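Local coordinates for Sn-glycerol-3-phosphate ABC transporter substrate-binding protein UspB (Mycobacterium tuberculosis, PDB 4MFI), which probably captures glycerophosphocholine outside the membrane and delivers it to an ABC transporter as its substrate-binding subunit, at residues F106-A109 with L110-V113; Q381-A384 with R385-P389. All blocks are in the same frame, centred on the assembly; numbering follows the deposited sequence.

How the contacts relate
Contact 1, residues 106-113, ends the helix 104-110 of the region that carries the large mixed sheet; contact 2, residues 381-389, spans the short helix 383-386 and the residues flanking it, far along the chain. Their centres lie about 14 Å apart, on the same side of the chain's centre, and side-chain packing joins them: F106 CB comes to 3.4 Å from F387 CD1, and the two rings stack. Contact 2 is the more buried, centred about 13 Å from the middle of the chain against about 19 Å for contact 1. It also reaches D102, just ahead of helix 104-110, through R385 and Q381.

Contact 1: F106-A109 with L110-V113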
loop_
_atom_site.group_PDB
_atom_site.type_symbol
_atom_site.label_atom_id
_atom_site.label_comp_id
_atom_site.label_asym_id
_atom_site.label_seq_id
_atom_site.Cartn_x
_atom_site.Cartn_y
_atom_site.Cartn_z
ATOM N N PHE A 106 0.321 -10.700 -8.185
ATOM C CA PHE A 106 -0.057 -10.872 -9.589
ATOM C C PHE A 106 0.985 -11.697 -10.330
ATOM O O PHE A 106 0.640 -12.500 -11.196
ATOM C CB PHE A 106 -0.276 -9.535 -10.297
ATOM C CG PHE A 106 -0.687 -9.677 -11.742
ATOM C CD1 PHE A 106 -2.010 -9.924 -12.078
ATOM C CD2 PHE A 106 0.249 -9.565 -12.763
ATOM C CE1 PHE A 106 -2.395 -10.058 -13.407
ATOM C CE2 PHE A 106 -0.130 -9.703 -14.091
ATOM C CZ PHE A 106 -1.453 -9.949 -14.415
ATOM N N HIS A 107 2.259 -11.489 -10.004
ATOM C CA HIS A 107 3.316 -12.303 -10.587
ATOM C C HIS A 107 3.007 -13.790 -10.431
ATOM O O HIS A 107 3.095 -14.572 -11.386
ATOM C CB HIS A 107 4.656 -11.985 -9.939
ATOM C CG HIS A 107 5.727 -12.952 -10.303
ATOM N ND1 HIS A 107 6.425 -12.878 -11.490
ATOM C CD2 HIS A 107 6.199 -14.044 -9.652
ATOM C CE1 HIS A 107 7.293 -13.871 -11.545
ATOM N NE2 HIS A 107 7.172 -14.596 -10.446
ATOM N N PHE A 108 2.620 -14.186 -9.225
ATOM C CA PHE A 108 2.285 -15.583 -8.987
ATOM C C PHE A 108 0.924 -15.996 -9.556
ATOM O O PHE A 108 0.789 -17.100 -10.082
ATOM C CB PHE A 108 2.397 -15.905 -7.497
ATOM C CG PHE A 108 3.809 -15.881 -6.993
ATOM C CD1 PHE A 108 4.732 -16.816 -7.445
ATOM C CD2 PHE A 108 4.228 -14.916 -6.087
ATOM C CE1 PHE A 108 6.042 -16.803 -6.988
ATOM C CE2 PHE A 108 5.543 -14.892 -5.627
ATOM C CZ PHE A 108 6.450 -15.837 -6.081
ATOM N N ALA A 109 -0.077 -15.123 -9.457
ATOM C CA ALA A 109 -1.394 -15.430 -10.013
ATOM C C ALA A 109 -1.310 -15.679 -11.518
ATOM O O ALA A 109 -1.889 -16.641 -12.031
ATOM C CB ALA A 109 -2.380 -14.314 -9.721
ATOM N N LEU A 110 -0.579 -14.816 -12.220
ATOM C CA LEU A 110 -0.429 -14.950 -13.667
ATOM C C LEU A 110 0.255 -16.261 -14.042
ATOM O O LEU A 110 -0.049 -16.860 -15.082
ATOM C CB LEU A 110 0.367 -13.769 -14.230
ATOM C CG LEU A 110 0.569 -13.759 -15.745
ATOM C CD1 LEU A 110 -0.762 -13.622 -16.446
ATOM C CD2 LEU A 110 1.500 -12.635 -16.150
ATOM N N SER A 111 1.169 -16.717 -13.188
ATOM C CA SER A 111 1.898 -17.957 -13.448
ATOM C C SER A 111 1.067 -19.214 -13.173
ATOM O O SER A 111 1.504 -20.328 -13.464
ATOM C CB SER A 111 3.211 -18.000 -12.655
ATOM O OG SER A 111 2.987 -18.186 -11.273
ATOM N N GLY A 112 -0.126 -19.030 -12.611
ATOM C CA GLY A 112 -1.051 -20.130 -12.396
ATOM C C GLY A 112 -0.856 -20.876 -11.089
ATOM O O GLY A 112 -1.429 -21.952 -10.898
ATOM N N VAL A 113 -0.067 -20.309 -10.178
ATOM C CA VAL A 113 0.255 -21.009 -8.931
ATOM C C VAL A 113 -0.566 -20.582 -7.709
ATOM O O VAL A 113 -0.315 -21.062 -6.604
ATOM C CB VAL A 113 1.767 -20.939 -8.593
ATOM C CG1 VAL A 113 2.599 -21.456 -9.758
ATOM C CG2 VAL A 113 2.174 -19.510 -8.215
#
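S111 OG meets F108 O at 2.7 Å in a hydrogen bond donated by the serine. With chi1 at 71°, OG sits between the backbone N and carbonyl carbon of its own residue and can turn back on the preceding turn. The same F108 O takes a weak bond from V113 N, while G112 N bonds to A109 O at 3.0 Å from above that carbonyl's plane. These two backbone bonds and the positive phi of G112 (87°) make a Schellman motif, to which the S111 hydroxyl adds. Glycine suits the position, since a side chain there would press on the preceding carbonyl oxygen. Just before it, the helix still has a regular i to i+4 bond, L110 N to F106 O at 2.8 Å. L110 CB lies over one face of the F106 ring, offset toward its rim, and CD2 is 3.9 Å from CE2 of F106. Beyond the cap, V113 CG2 rests 3.7 Å from F108 CB. Farther out, F85 meets F108 edge to face, F141 does the same with F106, and V113 bonds through its backbone to A313. The chemistry implies a polar helix end, where backbone N-H groups meet F108 O and A109 O and one hydroxyl joins at F108 O, flanked by apolar side chains, of which F106 and F108 are buried.

Contact 2: Q381-A384 with R385-P389; sequences QDYA and RVFLP
Q381 reaches forward to R385 and V386 from just ahead of the short helix 383-386. Its CB lies 3.8 Å from V386 CG1. The chain then runs extended past CG (chi2 -169°), bringing CD to 3.6 Å from V386 CG1. At the tip, OE1 accepts a hydrogen bond from R385 NH1 at 2.8 Å; the donor lies in the carbonyl plane on a lone pair, but OE1 is tilted 32° from the guanidinium plane. NE2 passes 3.5 Å from V386 CG1. A glutamine suits this place because its two amide ends differ: OE1 also accepts from Q211, while NE2 donates to D102, whose carboxylate forms a salt bridge with R385. The backbone makes a single helical turn, in a solute-binding protein of the periplasmic-binding-protein clan. D382 O accepts both R385 N and V386 N, and F387 N bonds to Y383 O at 2.8 Å. D382 holds the N-cap position, yet its carboxylate turns to Y221 N and W215 NE1. F387 CD2 sits over one face of the Y383 ring, 3.6 Å from its CG, with the ring planes at 46°. W225 meets Y383 edge to face, and the L388 side chain packs on L420, I423 and L424 of helix 409-427.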
loop_
_atom_site.group_PDB
_atom_site.type_symbol
_atom_site.label_atom_id
_atom_site.label_comp_id
_atom_site.label_asym_id
_atom_site.label_seq_id
_atom_site.Cartn_x
_atom_site.Cartn_y
_atom_site.Cartn_z
ATOM N N GLN A 381 -4.340 0.397 -7.583
ATOM C CA GLN A 381 -3.144 0.942 -8.210
ATOM C C GLN A 381 -3.066 0.717 -9.717
ATOM O O GLN A 381 -3.674 -0.205 -10.256
ATOM C CB GLN A 381 -1.900 0.360 -7.552
ATOM C CG GLN A 381 -1.752 0.718 -6.088
ATOM C CD GLN A 381 -0.394 0.336 -5.565
ATOM O OE1 GLN A 381 0.620 0.913 -5.978
ATOM N NE2 GLN A 381 -0.349 -0.663 -4.679
ATOM N N ASP A 382 -2.299 1.568 -10.388
ATOM C CA ASP A 382 -2.092 1.421 -11.830
ATOM C C ASP A 382 -1.371 0.113 -12.144
ATOM O O ASP A 382 -0.433 -0.277 -11.444
ATOM C CB ASP A 382 -1.283 2.596 -12.377
ATOM C CG ASP A 382 -2.025 3.913 -12.323
ATOM O OD1 ASP A 382 -3.276 3.937 -12.208
ATOM O OD2 ASP A 382 -1.330 4.943 -12.423
ATOM N N TYR A 383 -1.814 -0.564 -13.203
ATOM C CA TYR A 383 -1.210 -1.848 -13.588
ATOM C C TYR A 383 0.290 -1.688 -13.834
ATOM O O TYR A 383 1.077 -2.596 -13.543
ATOM C CB TYR A 383 -1.852 -2.421 -14.856
ATOM C CG TYR A 383 -3.268 -2.951 -14.750
ATOM C CD1 TYR A 383 -4.116 -2.623 -13.686
ATOM C CD2 TYR A 383 -3.778 -3.761 -15.756
ATOM C CE1 TYR A 383 -5.421 -3.115 -13.632
ATOM C CE2 TYR A 383 -5.064 -4.248 -15.714
ATOM C CZ TYR A 383 -5.892 -3.928 -14.658
ATOM O OH TYR A 383 -7.180 -4.432 -14.643
ATOM N N ALA A 384 0.702 -0.533 -14.361
ATOM C CA ALA A 384 2.118 -0.327 -14.660
ATOM C C ALA A 384 3.004 -0.378 -13.411
ATOM O O ALA A 384 4.194 -0.696 -13.511
ATOM C CB ALA A 384 2.334 0.979 -15.419
ATOM N N ARG A 385 2.435 -0.074 -12.246
ATOM C CA ARG A 385 3.189 -0.181 -10.997
ATOM C C ARG A 385 3.148 -1.587 -10.397
ATOM O O ARG A 385 4.178 -2.115 -9.966
ATOM C CB ARG A 385 2.740 0.858 -9.951
ATOM C CG ARG A 385 3.635 0.818 -8.715
ATOM C CD ARG A 385 3.295 1.847 -7.615
ATOM N NE ARG A 385 4.310 1.665 -6.577
ATOM C CZ ARG A 385 4.257 0.712 -5.652
ATOM N NH1 ARG A 385 3.192 -0.075 -5.564
ATOM N NH2 ARG A 385 5.261 0.548 -4.804
ATOM N N VAL A 386 1.970 -2.200 -10.369
ATOM C CA VAL A 386 1.803 -3.445 -9.607
ATOM C C VAL A 386 1.780 -4.758 -10.385
ATOM O O VAL A 386 2.024 -5.813 -9.797
ATOM C CB VAL A 386 0.552 -3.400 -8.684
ATOM C CG1 VAL A 386 0.766 -2.404 -7.536
ATOM C CG2 VAL A 386 -0.728 -3.097 -9.488
ATOM N N PHE A 387 1.478 -4.707 -11.683
ATOM C CA PHE A 387 1.383 -5.931 -12.499
ATOM C C PHE A 387 2.520 -6.071 -13.504
ATOM O O PHE A 387 2.745 -7.149 -14.047
ATOM C CB PHE A 387 0.068 -5.968 -13.285
ATOM C CG PHE A 387 -1.179 -6.099 -12.438
ATOM C CD1 PHE A 387 -1.116 -6.363 -11.070
ATOM C CD2 PHE A 387 -2.426 -5.979 -13.033
ATOM C CE1 PHE A 387 -2.281 -6.490 -10.312
ATOM C CE2 PHE A 387 -3.588 -6.118 -12.285
ATOM C CZ PHE A 387 -3.512 -6.369 -10.919
ATOM N N LEU A 388 3.211 -4.975 -13.772
ATOM C CA LEU A 388 4.261 -4.943 -14.782
ATOM C C LEU A 388 5.582 -5.116 -14.042
ATOM O O LEU A 388 5.896 -4.329 -13.149
ATOM C CB LEU A 388 4.203 -3.596 -15.506
ATOM C CG LEU A 388 4.987 -3.384 -16.805
ATOM C CD1 LEU A 388 4.454 -2.154 -17.523
ATOM C CD2 LEU A 388 6.494 -3.262 -16.556
ATOM N N PRO A 389 6.361 -6.151 -14.397
ATOM C CA PRO A 389 7.583 -6.481 -13.656
ATOM C C PRO A 389 8.528 -5.300 -13.507
ATOM O O PRO A 389 8.906 -4.682 -14.506
ATOM C CB PRO A 389 8.234 -7.570 -14.520
ATOM C CG PRO A 389 7.086 -8.234 -15.190
ATOM C CD PRO A 389 6.094 -7.119 -15.476
#